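Local coordinates for pseudouridine synthase (Pyrococcus abyssi, PDB 2AUS), which probably isomerises uridine to pseudouridine in RNA, as a Cbf5 member of the TruB family that also carries a PUA domain, at residues D52-P57 / V215-L220; F170-E175 / R181-H186; V275-G280 / E308-S313. All coordinates share one frame; numbering follows the deposited sequence.

Contact 1: D52-P57 / V215-L220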
loop_
_atom_site.group_PDB
_atom_site.type_symbol
_atom_site.label_atom_id
_atom_site.label_comp_id
_atom_site.label_asym_id
_atom_site.label_seq_id
_atom_site.Cartn_x
_atom_site.Cartn_y
_atom_site.Cartn_z
ATOM N N ASP A 52 -8.641 9.351 -11.818
ATOM C CA ASP A 52 -8.326 10.094 -10.597
ATOM C C ASP A 52 -7.240 9.245 -9.964
ATOM O O ASP A 52 -7.532 8.232 -9.325
ATOM C CB ASP A 52 -9.528 10.158 -9.645
ATOM C CG ASP A 52 -9.289 11.084 -8.445
ATOM O OD1 ASP A 52 -8.117 11.387 -8.128
ATOM O OD2 ASP A 52 -10.279 11.511 -7.811
ATOM N N LYS A 53 -5.989 9.636 -10.174
ATOM C CA LYS A 53 -4.869 8.886 -9.631
ATOM C C LYS A 53 -4.889 8.886 -8.105
ATOM O O LYS A 53 -5.102 9.921 -7.477
ATOM C CB LYS A 53 -3.547 9.487 -10.115
ATOM C CG LYS A 53 -2.311 8.873 -9.468
ATOM C CD LYS A 53 -1.060 9.677 -9.771
ATOM C CE LYS A 53 0.154 9.093 -9.057
ATOM N NZ LYS A 53 -0.072 9.006 -7.579
ATOM N N PRO A 54 -4.691 7.718 -7.487
ATOM C CA PRO A 54 -4.694 7.696 -6.023
ATOM C C PRO A 54 -3.281 8.023 -5.541
ATOM O O PRO A 54 -2.303 7.737 -6.234
ATOM C CB PRO A 54 -5.088 6.255 -5.706
ATOM C CG PRO A 54 -4.381 5.499 -6.793
ATOM C CD PRO A 54 -4.657 6.352 -8.036
ATOM N N PRO A 55 -3.152 8.646 -4.360
ATOM C CA PRO A 55 -1.808 8.962 -3.864
ATOM C C PRO A 55 -1.106 7.660 -3.483
ATOM O O PRO A 55 -1.756 6.696 -3.070
ATOM C CB PRO A 55 -2.089 9.837 -2.650
ATOM C CG PRO A 55 -3.353 9.239 -2.111
ATOM C CD PRO A 55 -4.180 9.028 -3.374
ATOM N N GLY A 56 0.215 7.626 -3.630
ATOM C CA GLY A 56 0.959 6.426 -3.283
ATOM C C GLY A 56 1.762 5.881 -4.446
ATOM O O GLY A 56 2.978 6.079 -4.521
ATOM N N PRO A 57 1.107 5.184 -5.381
ATOM C CA PRO A 57 1.810 4.627 -6.538
ATOM C C PRO A 57 2.323 5.704 -7.487
ATOM O O PRO A 57 1.905 6.859 -7.422
ATOM C CB PRO A 57 0.747 3.745 -7.189
ATOM C CG PRO A 57 -0.532 4.453 -6.846
ATOM C CD PRO A 57 -0.321 4.819 -5.403
ATOM N N VAL A 215 -12.907 8.939 -13.311
ATOM C CA VAL A 215 -13.152 7.631 -12.721
ATOM C C VAL A 215 -11.960 7.112 -11.923
ATOM O O VAL A 215 -10.829 7.566 -12.107
ATOM C CB VAL A 215 -13.519 6.591 -13.812
ATOM C CG1 VAL A 215 -14.830 6.997 -14.483
ATOM C CG2 VAL A 215 -12.397 6.487 -14.846
ATOM N N THR A 216 -12.223 6.158 -11.033
ATOM C CA THR A 216 -11.177 5.573 -10.204
ATOM C C THR A 216 -10.865 4.162 -10.672
ATOM O O THR A 216 -11.622 3.567 -11.440
ATOM C CB THR A 216 -11.602 5.477 -8.719
ATOM O OG1 THR A 216 -12.705 4.571 -8.606
ATOM C CG2 THR A 216 -12.010 6.843 -8.174
ATOM N N LEU A 217 -9.752 3.626 -10.186
ATOM C CA LEU A 217 -9.323 2.280 -10.534
ATOM C C LEU A 217 -10.381 1.250 -10.144
ATOM O O LEU A 217 -10.594 0.263 -10.850
ATOM C CB LEU A 217 -7.996 1.980 -9.835
ATOM C CG LEU A 217 -6.840 2.840 -10.356
ATOM C CD1 LEU A 217 -5.673 2.831 -9.373
ATOM C CD2 LEU A 217 -6.411 2.307 -11.715
ATOM N N HIS A 218 -11.045 1.479 -9.018
ATOM C CA HIS A 218 -12.082 0.561 -8.568
ATOM C C HIS A 218 -13.270 0.654 -9.501
ATOM O O HIS A 218 -13.918 -0.352 -9.789
ATOM C CB HIS A 218 -12.497 0.882 -7.131
ATOM C CG HIS A 218 -11.539 0.364 -6.105
ATOM N ND1 HIS A 218 -11.561 0.771 -4.789
ATOM C CD2 HIS A 218 -10.542 -0.548 -6.202
ATOM C CE1 HIS A 218 -10.618 0.132 -4.120
ATOM N NE2 HIS A 218 -9.986 -0.674 -4.954
ATOM N N ASP A 219 -13.559 1.861 -9.976
ATOM C CA ASP A 219 -14.655 2.030 -10.914
ATOM C C ASP A 219 -14.362 1.182 -12.138
ATOM O O ASP A 219 -15.223 0.445 -12.604
ATOM C CB ASP A 219 -14.803 3.483 -11.357
ATOM C CG ASP A 219 -15.338 4.374 -10.267
ATOM O OD1 ASP A 219 -16.012 3.848 -9.354
ATOM O OD2 ASP A 219 -15.102 5.602 -10.342
ATOM N N LEU A 220 -13.137 1.289 -12.651
ATOM C CA LEU A 220 -12.733 0.539 -13.834
ATOM C C LEU A 220 -12.845 -0.964 -13.634
ATOM O O LEU A 220 -13.295 -1.682 -14.531
ATOM C CB LEU A 220 -11.296 0.886 -14.234
ATOM C CG LEU A 220 -11.075 2.282 -14.815
ATOM C CD1 LEU A 220 -9.615 2.430 -15.229
ATOM C CD2 LEU A 220 -11.994 2.480 -16.018
HETATM O O HOH W 1 -8.136 5.553 -8.714
#

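Contact 2: F170-E175 / R181-H186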
loop_
_atom_site.group_PDB
_atom_site.type_symbol
_atom_site.label_atom_id
_atom_site.label_comp_id
_atom_site.label_asym_id
_atom_site.label_seq_id
_atom_site.Cartn_x
_atom_site.Cartn_y
_atom_site.Cartn_z
ATOM N N PHE A 170 -4.996 26.403 -1.466
ATOM C CA PHE A 170 -5.280 27.239 -2.623
ATOM C C PHE A 170 -5.370 26.481 -3.931
ATOM O O PHE A 170 -4.852 25.374 -4.063
ATOM C CB PHE A 170 -4.234 28.349 -2.734
ATOM C CG PHE A 170 -2.858 27.868 -3.110
ATOM C CD1 PHE A 170 -2.417 27.941 -4.427
ATOM C CD2 PHE A 170 -1.989 27.380 -2.138
ATOM C CE1 PHE A 170 -1.123 27.541 -4.774
ATOM C CE2 PHE A 170 -0.698 26.977 -2.473
ATOM C CZ PHE A 170 -0.264 27.060 -3.796
ATOM N N ARG A 171 -6.057 27.091 -4.889
ATOM C CA ARG A 171 -6.232 26.516 -6.213
ATOM C C ARG A 171 -5.374 27.354 -7.144
ATOM O O ARG A 171 -5.336 28.576 -7.024
ATOM C CB ARG A 171 -7.701 26.587 -6.626
ATOM C CG ARG A 171 -7.955 26.322 -8.100
ATOM C CD ARG A 171 -9.449 26.320 -8.390
ATOM N NE ARG A 171 -10.060 25.063 -7.973
ATOM C CZ ARG A 171 -11.165 24.963 -7.244
ATOM N NH1 ARG A 171 -11.798 26.056 -6.834
ATOM N NH2 ARG A 171 -11.645 23.764 -6.929
ATOM N N VAL A 172 -4.667 26.699 -8.057
ATOM C CA VAL A 172 -3.796 27.414 -8.969
ATOM C C VAL A 172 -3.855 26.874 -10.388
ATOM O O VAL A 172 -3.816 25.662 -10.605
ATOM C CB VAL A 172 -2.325 27.361 -8.468
ATOM C CG1 VAL A 172 -1.886 25.917 -8.295
ATOM C CG2 VAL A 172 -1.414 28.072 -9.443
ATOM N N GLY A 173 -3.966 27.789 -11.347
ATOM C CA GLY A 173 -3.991 27.420 -12.749
ATOM C C GLY A 173 -2.603 27.766 -13.247
ATOM O O GLY A 173 -2.093 28.846 -12.938
ATOM N N VAL A 174 -1.983 26.865 -14.005
ATOM C CA VAL A 174 -0.635 27.099 -14.494
ATOM C C VAL A 174 -0.385 26.606 -15.913
ATOM O O VAL A 174 -1.107 25.755 -16.436
ATOM C CB VAL A 174 0.403 26.409 -13.588
ATOM C CG1 VAL A 174 0.267 26.905 -12.157
ATOM C CG2 VAL A 174 0.217 24.884 -13.651
ATOM N N GLU A 175 0.663 27.145 -16.523
ATOM C CA GLU A 175 1.058 26.761 -17.867
ATOM C C GLU A 175 1.685 25.369 -17.748
ATOM O O GLU A 175 2.157 24.991 -16.677
ATOM C CB GLU A 175 2.088 27.763 -18.406
ATOM C CG GLU A 175 2.482 27.545 -19.855
ATOM C CD GLU A 175 3.480 28.578 -20.365
ATOM O OE1 GLU A 175 3.727 28.611 -21.593
ATOM O OE2 GLU A 175 4.018 29.351 -19.541
ATOM N N ARG A 181 5.595 22.575 -6.478
ATOM C CA ARG A 181 6.451 22.518 -5.300
ATOM C C ARG A 181 7.390 23.726 -5.290
ATOM O O ARG A 181 7.586 24.365 -4.252
ATOM C CB ARG A 181 7.270 21.224 -5.275
ATOM C CG ARG A 181 8.069 21.047 -3.981
ATOM C CD ARG A 181 8.969 19.814 -3.997
ATOM N NE ARG A 181 8.222 18.563 -3.884
ATOM C CZ ARG A 181 7.509 18.202 -2.819
ATOM N NH1 ARG A 181 7.434 18.999 -1.758
ATOM N NH2 ARG A 181 6.874 17.035 -2.808
ATOM N N SER A 182 7.961 24.035 -6.451
ATOM C CA SER A 182 8.872 25.171 -6.585
ATOM C C SER A 182 8.110 26.474 -6.372
ATOM O O SER A 182 8.602 27.399 -5.721
ATOM C CB SER A 182 9.523 25.167 -7.974
ATOM O OG SER A 182 10.290 26.341 -8.183
ATOM N N LEU A 183 6.905 26.542 -6.932
ATOM C CA LEU A 183 6.060 27.718 -6.784
ATOM C C LEU A 183 5.824 27.976 -5.296
ATOM O O LEU A 183 5.921 29.112 -4.822
ATOM C CB LEU A 183 4.713 27.500 -7.472
ATOM C CG LEU A 183 3.667 28.588 -7.203
ATOM C CD1 LEU A 183 4.085 29.873 -7.900
ATOM C CD2 LEU A 183 2.304 28.142 -7.700
ATOM N N ILE A 184 5.515 26.916 -4.556
ATOM C CA ILE A 184 5.265 27.058 -3.129
ATOM C C ILE A 184 6.540 27.471 -2.407
ATOM O O ILE A 184 6.502 28.290 -1.493
ATOM C CB ILE A 184 4.694 25.747 -2.521
ATOM C CG1 ILE A 184 3.240 25.567 -2.985
ATOM C CG2 ILE A 184 4.779 25.779 -0.990
ATOM C CD1 ILE A 184 2.516 24.389 -2.364
ATOM N N HIS A 185 7.668 26.910 -2.829
ATOM C CA HIS A 185 8.951 27.243 -2.221
ATOM C C HIS A 185 9.224 28.743 -2.385
ATOM O O HIS A 185 9.644 29.412 -1.445
ATOM C CB HIS A 185 10.063 26.424 -2.882
ATOM C CG HIS A 185 11.429 26.691 -2.328
ATOM N ND1 HIS A 185 11.798 26.335 -1.049
ATOM C CD2 HIS A 185 12.520 27.272 -2.886
ATOM C CE1 HIS A 185 13.056 26.683 -0.841
ATOM N NE2 HIS A 185 13.517 27.254 -1.940
ATOM N N HIS A 186 8.966 29.271 -3.580
ATOM C CA HIS A 186 9.193 30.688 -3.845
ATOM C C HIS A 186 8.242 31.580 -3.061
ATOM O O HIS A 186 8.601 32.697 -2.690
ATOM C CB HIS A 186 9.069 30.976 -5.344
ATOM C CG HIS A 186 10.198 30.418 -6.154
ATOM N ND1 HIS A 186 10.457 30.814 -7.448
ATOM C CD2 HIS A 186 11.148 29.504 -5.843
ATOM C CE1 HIS A 186 11.520 30.169 -7.899
ATOM N NE2 HIS A 186 11.958 29.368 -6.944
#

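Contact 3: V275-G280 / E308-S313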
loop_
_atom_site.group_PDB
_atom_site.type_symbol
_atom_site.label_atom_id
_atom_site.label_comp_id
_atom_site.label_asym_id
_atom_site.label_seq_id
_atom_site.Cartn_x
_atom_site.Cartn_y
_atom_site.Cartn_z
ATOM N N VAL A 275 -10.574 20.651 -45.895
ATOM C CA VAL A 275 -11.952 21.084 -46.104
ATOM C C VAL A 275 -12.194 22.379 -45.325
ATOM O O VAL A 275 -12.703 23.359 -45.863
ATOM C CB VAL A 275 -12.947 20.006 -45.632
ATOM C CG1 VAL A 275 -14.368 20.572 -45.610
ATOM C CG2 VAL A 275 -12.868 18.793 -46.564
ATOM N N LYS A 276 -11.819 22.367 -44.054
ATOM C CA LYS A 276 -11.977 23.527 -43.191
ATOM C C LYS A 276 -10.939 23.416 -42.077
ATOM O O LYS A 276 -10.407 22.328 -41.821
ATOM C CB LYS A 276 -13.391 23.549 -42.606
ATOM C CG LYS A 276 -13.756 22.273 -41.882
ATOM C CD LYS A 276 -15.256 22.164 -41.650
ATOM C CE LYS A 276 -15.585 20.887 -40.904
ATOM N NZ LYS A 276 -17.045 20.742 -40.699
ATOM N N LEU A 277 -10.648 24.536 -41.422
ATOM C CA LEU A 277 -9.665 24.559 -40.349
ATOM C C LEU A 277 -9.846 25.731 -39.393
ATOM O O LEU A 277 -10.554 26.691 -39.689
ATOM C CB LEU A 277 -8.234 24.588 -40.910
ATOM C CG LEU A 277 -7.802 25.341 -42.182
ATOM C CD1 LEU A 277 -8.634 26.575 -42.440
ATOM C CD2 LEU A 277 -6.320 25.693 -42.047
ATOM N N ASN A 278 -9.211 25.633 -38.232
ATOM C CA ASN A 278 -9.284 26.689 -37.237
ATOM C C ASN A 278 -8.427 27.863 -37.677
ATOM O O ASN A 278 -7.430 27.695 -38.392
ATOM C CB ASN A 278 -8.780 26.186 -35.888
ATOM C CG ASN A 278 -9.796 25.343 -35.167
ATOM O OD1 ASN A 278 -9.445 24.373 -34.502
ATOM N ND2 ASN A 278 -11.071 25.713 -35.283
ATOM N N ALA A 279 -8.828 29.054 -37.261
ATOM C CA ALA A 279 -8.069 30.250 -37.579
ATOM C C ALA A 279 -6.900 30.279 -36.606
ATOM O O ALA A 279 -6.845 29.489 -35.661
ATOM C CB ALA A 279 -8.937 31.487 -37.382
ATOM N N GLY A 280 -5.964 31.190 -36.842
ATOM C CA GLY A 280 -4.831 31.338 -35.946
ATOM C C GLY A 280 -3.783 30.250 -35.910
ATOM O O GLY A 280 -2.968 30.226 -34.989
ATOM N N GLU A 308 -2.308 30.826 -45.197
ATOM C CA GLU A 308 -1.621 30.191 -46.312
ATOM C C GLU A 308 -2.368 28.939 -46.770
ATOM O O GLU A 308 -2.492 28.683 -47.970
ATOM C CB GLU A 308 -0.184 29.844 -45.910
ATOM C CG GLU A 308 0.802 30.967 -46.184
ATOM C CD GLU A 308 1.992 30.960 -45.245
ATOM O OE1 GLU A 308 2.500 29.863 -44.932
ATOM O OE2 GLU A 308 2.424 32.061 -44.831
ATOM N N MET A 309 -2.879 28.167 -45.817
ATOM C CA MET A 309 -3.611 26.952 -46.158
ATOM C C MET A 309 -4.881 27.269 -46.935
ATOM O O MET A 309 -5.311 26.490 -47.792
ATOM C CB MET A 309 -3.935 26.146 -44.895
ATOM C CG MET A 309 -2.716 25.456 -44.307
ATOM S SD MET A 309 -3.075 24.392 -42.900
ATOM C CE MET A 309 -2.101 25.176 -41.606
ATOM N N ILE A 310 -5.477 28.421 -46.649
ATOM C CA ILE A 310 -6.687 28.822 -47.345
ATOM C C ILE A 310 -6.358 29.416 -48.712
ATOM O O ILE A 310 -7.013 29.099 -49.708
ATOM C CB ILE A 310 -7.475 29.862 -46.539
ATOM C CG1 ILE A 310 -7.863 29.283 -45.180
ATOM C CG2 ILE A 310 -8.723 30.275 -47.307
ATOM C CD1 ILE A 310 -8.464 30.298 -44.245
ATOM N N GLU A 311 -5.332 30.261 -48.758
ATOM C CA GLU A 311 -4.932 30.914 -50.004
ATOM C C GLU A 311 -4.304 29.968 -51.022
ATOM O O GLU A 311 -4.787 29.851 -52.147
ATOM C CB GLU A 311 -3.947 32.052 -49.717
ATOM C CG GLU A 311 -4.459 33.096 -48.748
ATOM C CD GLU A 311 -3.412 34.143 -48.413
ATOM O OE1 GLU A 311 -2.279 33.762 -48.038
ATOM O OE2 GLU A 311 -3.726 35.349 -48.524
ATOM N N ARG A 312 -3.219 29.306 -50.627
ATOM C CA ARG A 312 -2.521 28.382 -51.511
ATOM C C ARG A 312 -3.416 27.239 -51.950
ATOM O O ARG A 312 -4.506 27.049 -51.413
ATOM C CB ARG A 312 -1.262 27.846 -50.825
ATOM C CG ARG A 312 -0.252 28.943 -50.528
ATOM C CD ARG A 312 0.938 28.444 -49.730
ATOM N NE ARG A 312 1.838 29.542 -49.380
ATOM C CZ ARG A 312 2.818 29.453 -48.485
ATOM N NH1 ARG A 312 3.034 28.311 -47.840
ATOM N NH2 ARG A 312 3.576 30.510 -48.225
ATOM N N SER A 313 -2.958 26.484 -52.940
ATOM C CA SER A 313 -3.733 25.367 -53.460
ATOM C C SER A 313 -2.888 24.109 -53.535
ATOM O O SER A 313 -3.366 23.058 -53.961
ATOM C CB SER A 313 -4.270 25.702 -54.852
ATOM O OG SER A 313 -3.205 25.967 -55.754
#

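Contact 1: D52-P57 / V215-L220
A parallel beta pairing runs straight into a capped helix start where strand 47-53, at Asp-52, meets Val-215 of the short strand 214-215. Asp-52 N donates to Val-215 O at 2.8 Å, nearly straight (160° at the hydrogen), and Val-215 pairs again with Asn-50. One residue on, Thr-216 is the N-cap of helix 217-228 and forms a capping box with Asp-219: Thr-216 OG1 accepts from Asp-219 N at 3.2 Å, while Thr-216 N reaches Asp-219 OD2 at 3.0 Å from above the carboxylate plane. A water joins strand to helix, donating to Asp-52 O and accepting from Leu-217 N, so that a first-turn amide of the helix is satisfied. The carboxylate of Asp-52 swings to the side opposite its backbone N (chi1 -172°), where OD2 makes a salt bridge with Arg-201. Lys-53 turns the other way; the carbonyls of Pro-54, Pro-57, Pro-83 and Val-85 surround its NZ and share its hydrogens, pinning the proline-rich turn. Another protein chain of the assembly packs against Pro-54 and Leu-217. Between these two the apolar contact is a single methyl, Leu-217 CD1, set against the Pro-54 ring, 3.9 Å from Pro-54 CD.

Contact 2: F170-E175 / R181-H186
Phe-170 turns the edge of its ring to Ile-184, with Ile-184 CG1 in the ring plane 3.9 Å from Phe-170 CZ. Ile-184 CD1 sits somewhat off that plane, 4.1 Å from Phe-170 CE2. With CG between the backbone N and the carbonyl carbon (chi1 69°), the ring is directed so that its CZ-CE2 edge faces Ile-184. Further along the strand, Val-172 and Leu-183 lie alongside each other, pointing opposite ways, and touch through one methyl each, Val-172 CG2 and Leu-183 CD2, 4.1 Å apart. Leu-183 extends toward the strand with CG anti to its backbone N (chi1 171°). The backbones stay well separated, Val-172 CA to Leu-183 CA being 10.1 Å, so hydrocarbon alone spans the gap.

Outside this first shell, Met-114 touches both Phe-170 and Ile-184, Ile-158 touches Phe-170, Tyr-110 and Val-155 lean on Val-172, and Phe-132 meets Leu-183. Arg-171 makes a salt bridge with Glu-159 on strand 152-164.

Strand 167-174 lies in the antiparallel six-stranded sheet between strands 152-164 and 108-116. Helix 180-191 then crosses one face of the sheet to strand 195-205, which runs parallel to 167-174 with 108-116 between them: a beta-alpha-beta crossover, with Ile-184 also resting on Ala-195 and Met-197 of the returning strand.

Contact 3: V275-G280 / E308-S313
Lys-21 NZ is gripped by two carbonyls from the end of helix 306-311: that of Met-309, whose side chain meets Leu-277 across the contact, and that of Arg-312, where the chain leaves helical geometry. At the helix end Glu-308 OE1 pairs by charge alone with Arg-312 NH1 at 3.3 Å, since the oxygen lies well out of the guanidinium plane.

The side facing the strand is apolar, and Leu-277 forks into it. One branch, Leu-277 CD2, presses on Met-309 SD at 3.6 Å and on Met-309 CB at 3.7 Å; the other, Leu-277 CD1, lies 3.9 Å from Ile-310 CG1 and touches its terminal methyl as well. Leu-277 CG stands between the backbone N and the carbonyl carbon (chi1 36°), and chi2 of 30°, off a staggered value, aims one methyl at each partner. Replacing Leu-277 with an alanine would probably open a gap beneath the helix and leave the Met-309 thioether and the Ile-310 branch without their common partner. Ile-253 of strand 252-255 touches both Leu-277 and Met-309, while Ile-19 supports Ile-310.

This helix lies over the mixed sheet of the PUA domain. Asn-278 O, hydrogen-bonded to Thr-306 OG1, ties the strand to the helix start; the joint of Leu-277, Met-309 and Ile-310 itself rests on dispersion and burial.

Three separate parts of the fold are sampled. Contact 2 is nested along the chain inside the long loop that contact 1 closes, and both belong to the pseudouridine synthase portion, though on different sheets: the five-stranded mixed sheet for contact 1, the six-stranded antiparallel one for contact 2. Their centres are 24 Å apart. Contact 3 follows in series within the PUA domain, with its centre 42 Å from that of contact 1, across the centre of the chain, and 38 Å from that of contact 2. None touches another. Each joins a strand to a helix or helix start, consistent with synthase and PUA portions that carry their own cores, although N-terminal strand 18-20 completes the PUA sheet.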